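Local coordinates for protein Rab GDP-dissociation inhibitor (Saccharomyces cerevisiae, PDB 2BCG) that inhibits GDP release from the Rab GTPase Sec4, is essential to the yeast secretory pathway, and extracts GDP-bound Ypt7 from vacuolar membranes, at residues T306-I311 with A397-P402; R341-Y346 with S367-T372. All coordinates share one frame; numbering follows the deposited sequence.

Contact 1: residues T306-I311 with A397-P402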
ATOM      1  N   THR A 306      19.991  -5.642  13.789  1.00 22.77           N
ATOM      2  CA  THR A 306      20.362  -6.885  13.132  1.00 23.23           C
ATOM      3  C   THR A 306      21.846  -6.846  12.754  1.00 23.38           C
ATOM      4  O   THR A 306      22.395  -7.857  12.312  1.00 24.98           O
ATOM      5  CB  THR A 306      19.558  -7.107  11.861  1.00 23.19           C
ATOM      6  OG1 THR A 306      19.987  -6.145  10.895  1.00 23.09           O
ATOM      7  CG2 THR A 306      18.047  -6.955  12.129  1.00 23.69           C
ATOM      8  N   GLY A 307      22.482  -5.687  12.922  1.00 23.91           N
ATOM      9  CA  GLY A 307      23.880  -5.472  12.529  1.00 24.70           C
ATOM     10  C   GLY A 307      24.054  -5.060  11.070  1.00 24.87           C
ATOM     11  O   GLY A 307      25.182  -5.035  10.544  1.00 26.55           O
ATOM     12  N   GLN A 308      22.944  -4.719  10.422  1.00 23.63           N
ATOM     13  CA  GLN A 308      22.977  -4.265   9.027  1.00 21.92           C
ATOM     14  C   GLN A 308      22.399  -2.869   8.873  1.00 19.97           C
ATOM     15  O   GLN A 308      21.432  -2.499   9.517  1.00 18.73           O
ATOM     16  CB  GLN A 308      22.176  -5.207   8.150  1.00 22.99           C
ATOM     17  CG  GLN A 308      22.658  -6.633   8.146  1.00 26.56           C
ATOM     18  CD  GLN A 308      21.661  -7.543   7.504  1.00 30.40           C
ATOM     19  OE1 GLN A 308      21.914  -8.073   6.431  1.00 33.30           O
ATOM     20  NE2 GLN A 308      20.496  -7.725   8.155  1.00 32.00           N
ATOM     21  N   ARG A 309      23.023  -2.091   7.997  1.00 17.42           N
ATOM     22  CA  ARG A 309      22.509  -0.787   7.646  1.00 17.65           C
ATOM     23  C   ARG A 309      22.277  -0.821   6.142  1.00 16.42           C
ATOM     24  O   ARG A 309      23.107  -1.340   5.386  1.00 16.25           O
ATOM     25  CB  ARG A 309      23.534   0.320   7.914  1.00 18.75           C
ATOM     26  CG  ARG A 309      23.749   0.651   9.384  1.00 20.38           C
ATOM     27  CD  ARG A 309      24.522   1.963   9.527  1.00 24.04           C
ATOM     28  NE  ARG A 309      25.790   1.975   8.781  1.00 23.93           N
ATOM     29  CZ  ARG A 309      26.361   3.068   8.256  1.00 23.20           C
ATOM     30  NH1 ARG A 309      25.758   4.249   8.339  1.00 23.62           N
ATOM     31  NH2 ARG A 309      27.529   2.970   7.631  1.00 23.16           N
ATOM     32  N   VAL A 310      21.153  -0.252   5.727  1.00 15.26           N
ATOM     33  CA  VAL A 310      20.798  -0.243   4.314  1.00 14.84           C
ATOM     34  C   VAL A 310      20.870   1.177   3.800  1.00 14.60           C
ATOM     35  O   VAL A 310      20.259   2.079   4.374  1.00 16.43           O
ATOM     36  CB  VAL A 310      19.353  -0.776   4.119  1.00 15.24           C
ATOM     37  CG1 VAL A 310      19.017  -0.897   2.626  1.00 16.24           C
ATOM     38  CG2 VAL A 310      19.177  -2.137   4.784  1.00 18.48           C
ATOM     39  N   ILE A 311      21.596   1.379   2.696  1.00 13.46           N
ATOM     40  CA  ILE A 311      21.580   2.706   2.065  1.00 13.88           C
ATOM     41  C   ILE A 311      20.507   2.669   0.982  1.00 13.02           C
ATOM     42  O   ILE A 311      20.413   1.658   0.227  1.00 13.41           O
ATOM     43  CB  ILE A 311      22.952   3.142   1.496  1.00 13.87           C
ATOM     44  CG1 ILE A 311      22.870   4.536   0.873  1.00 15.06           C
ATOM     45  CG2 ILE A 311      23.519   2.095   0.551  1.00 14.81           C
ATOM     46  CD1 ILE A 311      24.225   5.198   0.626  1.00 15.60           C
ATOM     47  N   ALA A 397      19.338   3.528   6.717  1.00 17.77           N
ATOM     48  CA  ALA A 397      18.496   2.997   7.784  1.00 17.52           C
ATOM     49  C   ALA A 397      19.189   1.812   8.475  1.00 17.41           C
ATOM     50  O   ALA A 397      19.707   0.919   7.801  1.00 17.12           O
ATOM     51  CB  ALA A 397      17.138   2.567   7.224  1.00 17.66           C
ATOM     52  N   GLU A 398      19.196   1.816   9.812  1.00 18.10           N
ATOM     53  CA  GLU A 398      19.659   0.649  10.550  1.00 18.74           C
ATOM     54  C   GLU A 398      18.470  -0.285  10.710  1.00 17.28           C
ATOM     55  O   GLU A 398      17.376   0.178  10.991  1.00 17.45           O
ATOM     56  CB  GLU A 398      20.219   1.056  11.924  1.00 19.81           C
ATOM     57  CG  GLU A 398      20.934  -0.102  12.592  1.00 24.89           C
ATOM     58  CD  GLU A 398      21.813   0.300  13.766  1.00 30.00           C
ATOM     59  OE1 GLU A 398      22.514  -0.585  14.299  1.00 34.31           O
ATOM     60  OE2 GLU A 398      21.795   1.478  14.168  1.00 34.04           O
ATOM     61  N   LEU A 399      18.672  -1.579  10.478  1.00 16.88           N
ATOM     62  CA  LEU A 399      17.603  -2.572  10.611  1.00 16.30           C
ATOM     63  C   LEU A 399      17.483  -3.093  12.044  1.00 16.98           C
ATOM     64  O   LEU A 399      18.483  -3.511  12.647  1.00 18.19           O
ATOM     65  CB  LEU A 399      17.822  -3.744   9.666  1.00 16.56           C
ATOM     66  CG  LEU A 399      17.972  -3.365   8.198  1.00 16.48           C
ATOM     67  CD1 LEU A 399      18.104  -4.687   7.453  1.00 18.04           C
ATOM     68  CD2 LEU A 399      16.760  -2.538   7.730  1.00 16.19           C
ATOM     69  N   PHE A 400      16.254  -3.084  12.550  1.00 16.34           N
ATOM     70  CA  PHE A 400      15.941  -3.568  13.915  1.00 16.45           C
ATOM     71  C   PHE A 400      15.030  -4.787  13.926  1.00 17.41           C
ATOM     72  O   PHE A 400      14.252  -5.032  12.984  1.00 16.25           O
ATOM     73  CB  PHE A 400      15.347  -2.425  14.757  1.00 17.34           C
ATOM     74  CG  PHE A 400      16.274  -1.271  14.904  1.00 19.62           C
ATOM     75  CD1 PHE A 400      16.117  -0.127  14.110  1.00 19.88           C
ATOM     76  CD2 PHE A 400      17.349  -1.337  15.804  1.00 21.92           C
ATOM     77  CE1 PHE A 400      16.998   0.947  14.226  1.00 21.49           C
ATOM     78  CE2 PHE A 400      18.241  -0.267  15.915  1.00 22.54           C
ATOM     79  CZ  PHE A 400      18.077   0.875  15.108  1.00 21.64           C
ATOM     80  N   GLU A 401      15.155  -5.592  14.984  1.00 17.27           N
ATOM     81  CA  GLU A 401      14.244  -6.713  15.185  1.00 18.87           C
ATOM     82  C   GLU A 401      13.934  -6.780  16.674  1.00 18.23           C
ATOM     83  O   GLU A 401      14.680  -6.220  17.470  1.00 17.84           O
ATOM     84  CB  GLU A 401      14.861  -8.040  14.707  1.00 18.96           C
ATOM     85  CG  GLU A 401      16.180  -8.384  15.412  1.00 22.17           C
ATOM     86  CD  GLU A 401      16.784  -9.682  14.940  1.00 22.63           C
ATOM     87  OE1 GLU A 401      17.999  -9.873  15.150  1.00 29.82           O
ATOM     88  OE2 GLU A 401      16.065 -10.531  14.380  1.00 28.37           O
ATOM     89  N   PRO A 402      12.805  -7.385  17.034  1.00 17.46           N
ATOM     90  CA  PRO A 402      12.509  -7.492  18.472  1.00 17.39           C
ATOM     91  C   PRO A 402      13.503  -8.414  19.176  1.00 17.94           C
ATOM     92  O   PRO A 402      13.937  -9.417  18.609  1.00 17.01           O
ATOM     93  CB  PRO A 402      11.125  -8.118  18.516  1.00 17.67           C
ATOM     94  CG  PRO A 402      10.808  -8.607  17.162  1.00 19.83           C
ATOM     95  CD  PRO A 402      11.760  -7.991  16.187  1.00 18.56           C
TER

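Contact 2: residues R341-Y346 with S367-T372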
ATOM      1  N   ARG A 341      31.421  -8.163  -4.009  1.00 20.99           N
ATOM      2  CA  ARG A 341      30.691  -7.789  -2.814  1.00 19.68           C
ATOM      3  C   ARG A 341      30.191  -8.963  -1.987  1.00 20.66           C
ATOM      4  O   ARG A 341      30.233 -10.133  -2.419  1.00 21.93           O
ATOM      5  CB  ARG A 341      29.482  -6.914  -3.210  1.00 18.60           C
ATOM      6  CG  ARG A 341      29.854  -5.502  -3.568  1.00 17.80           C
ATOM      7  CD  ARG A 341      28.614  -4.631  -3.903  1.00 18.25           C
ATOM      8  NE  ARG A 341      27.669  -4.506  -2.786  1.00 16.48           N
ATOM      9  CZ  ARG A 341      27.759  -3.630  -1.777  1.00 16.23           C
ATOM     10  NH1 ARG A 341      28.763  -2.745  -1.691  1.00 17.71           N
ATOM     11  NH2 ARG A 341      26.817  -3.641  -0.841  1.00 16.40           N
ATOM     12  N   LYS A 342      29.684  -8.637  -0.799  1.00 21.52           N
ATOM     13  CA  LYS A 342      29.045  -9.621   0.069  1.00 23.20           C
ATOM     14  C   LYS A 342      27.531  -9.657  -0.125  1.00 22.00           C
ATOM     15  O   LYS A 342      26.879 -10.613   0.297  1.00 23.42           O
ATOM     16  CB  LYS A 342      29.360  -9.313   1.535  1.00 23.03           C
ATOM     17  CG  LYS A 342      30.871  -9.229   1.834  1.00 25.69           C
ATOM     18  CD  LYS A 342      31.139  -8.740   3.245  1.00 26.53           C
ATOM     19  CE  LYS A 342      32.642  -8.821   3.556  1.00 32.10           C
ATOM     20  NZ  LYS A 342      32.951  -8.848   5.032  1.00 34.91           N
ATOM     21  N   SER A 343      26.964  -8.618  -0.754  1.00 20.63           N
ATOM     22  CA  SER A 343      25.522  -8.569  -0.956  1.00 19.09           C
ATOM     23  C   SER A 343      25.197  -7.915  -2.282  1.00 18.11           C
ATOM     24  O   SER A 343      25.907  -7.045  -2.782  1.00 18.46           O
ATOM     25  CB  SER A 343      24.756  -7.913   0.193  0.50 19.74           C
ATOM     26  OG  SER A 343      24.908  -6.527   0.168  0.50 20.00           O
ATOM     27  N   ASP A 344      24.068  -8.326  -2.810  1.00 17.12           N
ATOM     28  CA  ASP A 344      23.580  -7.754  -4.062  1.00 15.42           C
ATOM     29  C   ASP A 344      23.183  -6.275  -3.901  1.00 14.92           C
ATOM     30  O   ASP A 344      22.843  -5.806  -2.818  1.00 14.45           O
ATOM     31  CB  ASP A 344      22.379  -8.548  -4.565  1.00 15.53           C
ATOM     32  CG  ASP A 344      22.726  -9.977  -4.951  1.00 15.50           C
ATOM     33  OD1 ASP A 344      21.815 -10.695  -5.411  1.00 17.41           O
ATOM     34  OD2 ASP A 344      23.908 -10.375  -4.807  1.00 18.31           O
ATOM     35  N   ILE A 345      23.233  -5.549  -5.007  1.00 13.08           N
ATOM     36  CA  ILE A 345      22.627  -4.196  -5.074  1.00 12.89           C
ATOM     37  C   ILE A 345      21.402  -4.312  -5.941  1.00 12.52           C
ATOM     38  O   ILE A 345      21.422  -4.999  -6.983  1.00 13.03           O
ATOM     39  CB  ILE A 345      23.598  -3.165  -5.715  1.00 12.99           C
ATOM     40  CG1 ILE A 345      24.912  -3.121  -4.909  1.00 13.55           C
ATOM     41  CG2 ILE A 345      22.919  -1.789  -5.803  1.00 13.22           C
ATOM     42  CD1 ILE A 345      25.915  -2.140  -5.427  1.00 14.70           C
ATOM     43  N   TYR A 346      20.312  -3.704  -5.476  1.00 11.67           N
ATOM     44  CA  TYR A 346      19.058  -3.663  -6.236  1.00 11.09           C
ATOM     45  C   TYR A 346      18.778  -2.260  -6.746  1.00 11.82           C
ATOM     46  O   TYR A 346      19.140  -1.257  -6.132  1.00 12.24           O
ATOM     47  CB  TYR A 346      17.854  -4.092  -5.376  1.00 12.53           C
ATOM     48  CG  TYR A 346      17.869  -5.560  -4.979  1.00 12.31           C
ATOM     49  CD1 TYR A 346      17.881  -5.906  -3.633  1.00 15.52           C
ATOM     50  CD2 TYR A 346      17.818  -6.597  -5.941  1.00 13.83           C
ATOM     51  CE1 TYR A 346      17.908  -7.242  -3.231  1.00 15.98           C
ATOM     52  CE2 TYR A 346      17.821  -7.938  -5.543  1.00 14.02           C
ATOM     53  CZ  TYR A 346      17.853  -8.245  -4.201  1.00 13.25           C
ATOM     54  OH  TYR A 346      17.826  -9.547  -3.781  1.00 16.12           O
ATOM     55  N   SER A 367      19.383   0.321  -3.664  1.00 12.77           N
ATOM     56  CA  SER A 367      19.612  -0.055  -2.263  1.00 13.58           C
ATOM     57  C   SER A 367      20.542  -1.234  -2.129  1.00 13.29           C
ATOM     58  O   SER A 367      20.604  -2.102  -2.996  1.00 12.37           O
ATOM     59  CB  SER A 367      18.300  -0.314  -1.555  1.00 14.85           C
ATOM     60  OG  SER A 367      17.719  -1.479  -2.026  1.00 16.30           O
ATOM     61  N   THR A 368      21.246  -1.260  -1.000  1.00 13.08           N
ATOM     62  CA  THR A 368      22.055  -2.416  -0.662  1.00 13.14           C
ATOM     63  C   THR A 368      22.413  -2.308   0.809  1.00 13.25           C
ATOM     64  O   THR A 368      22.269  -1.238   1.422  1.00 13.18           O
ATOM     65  CB  THR A 368      23.335  -2.463  -1.535  1.00 13.85           C
ATOM     66  OG1 THR A 368      23.952  -3.759  -1.433  1.00 14.76           O
ATOM     67  CG2 THR A 368      24.319  -1.350  -1.117  1.00 13.39           C
ATOM     68  N   ILE A 369      22.822  -3.437   1.369  1.00 13.87           N
ATOM     69  CA  ILE A 369      23.399  -3.465   2.697  1.00 14.66           C
ATOM     70  C   ILE A 369      24.834  -2.906   2.589  1.00 14.77           C
ATOM     71  O   ILE A 369      25.631  -3.334   1.747  1.00 14.76           O
ATOM     72  CB  ILE A 369      23.447  -4.929   3.181  0.50 14.66           C
ATOM     73  CG1 ILE A 369      22.034  -5.487   3.419  0.50 14.95           C
ATOM     74  CG2 ILE A 369      24.358  -5.085   4.411  0.50 13.97           C
ATOM     75  CD1 ILE A 369      21.190  -4.696   4.372  0.50 16.35           C
ATOM     76  N   ILE A 370      25.119  -1.904   3.403  1.00 15.19           N
ATOM     77  CA  ILE A 370      26.412  -1.241   3.408  1.00 16.73           C
ATOM     78  C   ILE A 370      27.485  -2.231   3.854  1.00 16.56           C
ATOM     79  O   ILE A 370      27.314  -2.927   4.864  1.00 17.70           O
ATOM     80  CB  ILE A 370      26.351   0.007   4.324  1.00 16.38           C
ATOM     81  CG1 ILE A 370      25.486   1.096   3.700  1.00 16.81           C
ATOM     82  CG2 ILE A 370      27.762   0.597   4.611  1.00 18.06           C
ATOM     83  CD1 ILE A 370      25.068   2.160   4.700  1.00 17.47           C
ATOM     84  N   GLU A 371      28.581  -2.292   3.096  1.00 16.34           N
ATOM     85  CA  GLU A 371      29.737  -3.134   3.491  1.00 18.18           C
ATOM     86  C   GLU A 371      31.067  -2.382   3.491  1.00 18.79           C
ATOM     87  O   GLU A 371      32.119  -2.986   3.758  1.00 20.61           O
ATOM     88  CB  GLU A 371      29.828  -4.416   2.661  1.00 18.02           C
ATOM     89  CG  GLU A 371      30.055  -4.180   1.162  1.00 18.88           C
ATOM     90  CD  GLU A 371      30.083  -5.475   0.383  1.00 20.36           C
ATOM     91  OE1 GLU A 371      31.174  -5.821  -0.164  1.00 23.52           O
ATOM     92  OE2 GLU A 371      29.029  -6.149   0.330  1.00 21.46           O
ATOM     93  N   THR A 372      31.048  -1.088   3.190  1.00 19.28           N
ATOM     94  CA  THR A 372      32.294  -0.310   3.219  1.00 20.13           C
ATOM     95  C   THR A 372      32.147   0.942   4.087  1.00 20.75           C
ATOM     96  O   THR A 372      31.084   1.212   4.669  1.00 21.42           O
ATOM     97  CB  THR A 372      32.777   0.151   1.818  1.00 20.29           C
ATOM     98  OG1 THR A 372      32.033   1.295   1.393  1.00 19.64           O
ATOM     99  CG2 THR A 372      32.683  -0.981   0.795  1.00 21.70           C
TER
HETATM  100  O   HOH W   1      32.840  -5.929   4.447  1.00 45.21           O
HETATM  101  O   HOH W   2      26.825  -5.926   1.750  1.00 21.50           O
HETATM  102  O   HOH W   3      16.337  -0.822  -4.375  1.00 15.35           O

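Contact 1: residues T306-I311 with A397-P402
Val310 and Leu399 meet where two antiparallel strands pair along one margin of the mixed sheet, strand 391-402 being one of its two outermost strands within the chain. Ala397 and Val310 form a hydrogen-bonded pair: Val310 N gives to Ala397 O at 2.8 Å, and Ala397 N returns a bond to Val310 O at 2.9 Å. Arg309 and Glu398 make the neighbouring non-hydrogen-bonded pair. Beyond it Leu399 N reaches Gln308 O at 3.1 Å in an almost straight bond, and Thr306 N gives to Leu399 O at 2.8 Å. The short strands are strongly twisted against each other, their directions 138° apart, and the chain turns a corner at Gly307. Its left-handed backbone would press any side chain against the carbonyl oxygen of Thr306, a sufficient reason for glycine.

On the face of Ala397 and Val310, Leu399 CG lies 3.8 Å from Val310 CG2, and the valine methyl is equally near both leucine methyls; such branched apolar groups suit a buried position. CG of Leu399, anti to its carbonyl carbon (chi1 -55°), is thereby carried in front of that methyl. Thr306 crosses Leu399 obliquely, with OG1 3.5 Å from Leu399 CB. The same OG1 accepts a straight bond from Gln308 NE2, at 3.2 Å and in the plane of the amide, which fixes the turn of that amide across the corner. On the other face Arg309 and Glu398 start side by side, but the arginine's end turns off, and Glu398 OE1 bonds Ser305 OG.

On the N-terminal side of the corner, backbone hydrogen bonding of Lys304 with Glu401 continues the pairing, and Arg415 forms a salt bridge with Glu401. Strand 362-369 flanks 303-317 across from strand 391-402, contributing Ile369 beside Val310, while Pro375 of helix 375-378 packs on Arg309 and Ile311.

Contact 2: residues R341-Y346 with S367-T372
The open end of the beta hairpin formed by strands 345-351 and 362-369 is closed by Tyr346 against Ser367 and, further out, by Arg341 against Glu371. Tyr346 and Ser367 are an antiparallel hydrogen-bonded pair, with Tyr346 N to Ser367 O at 3.0 Å and Ser367 N to Tyr346 O at 2.9 Å. Beyond them the backbones separate and side chains take over. With chi1 at -166°, Thr368 turns OG1 away from its own N and across to Asp344 O, donating at 2.7 Å from above the carbonyl plane. A hydroxyl suits this place because it also accepts a weak bond from Arg341 NH2 (2.9 Å).

Arg341 bends at chi3 and lays its guanidinium against the Glu371 carboxylate, the two planes stacked 25° apart. Glu371 OE2 sits over the centre of the guanidinium, so this salt bridge is one of charge, with no N-H aimed at the oxygen. At the guanidinium edge NH2 makes a weak bond to Ile369 O, while NE gives to Ser343 O at 3.1 Å. Glu371 OE2 uses its syn lone pair to take Lys342 N at 2.8 Å, and a water donates to both this oxygen and Ile369 O. Glu378 is the second acidic partner of Arg341, through NH1. A leucine in place of Arg341 would probably leave the Glu371 and Glu378 carboxylates without their shared positive mate, and Ser343 O without the N-H it accepts from NE.

The arrangement is that of an antiparallel hairpin whose diverging ends are bridged by an arginine-glutamate stack and backbone-carboxylate bonds, within the mixed sheet of this GDI.

From the N terminus, the chain first reaches 306-311, within strand 303-317, and passes strand 330-334 before reaching 341-346. It then makes the hairpin of strands 345-351 and 362-369, and contact 2 closes that short loop at 367-372. Only after helices 375-378 and 380-383 does strand 391-402 return to pair with 306-311, so contact 1 closes a longer loop that encloses contact 2 completely. The two share one sheet, their centres about 13 Å apart. Strands 303-317 and 362-369 run side by side, joined by probable hydrogen bonds from Ile370 N to Arg309 O and Ile311 N to Thr368 O, which join the hairpin to strand 303-317, the neighbour of edge strand 391-402.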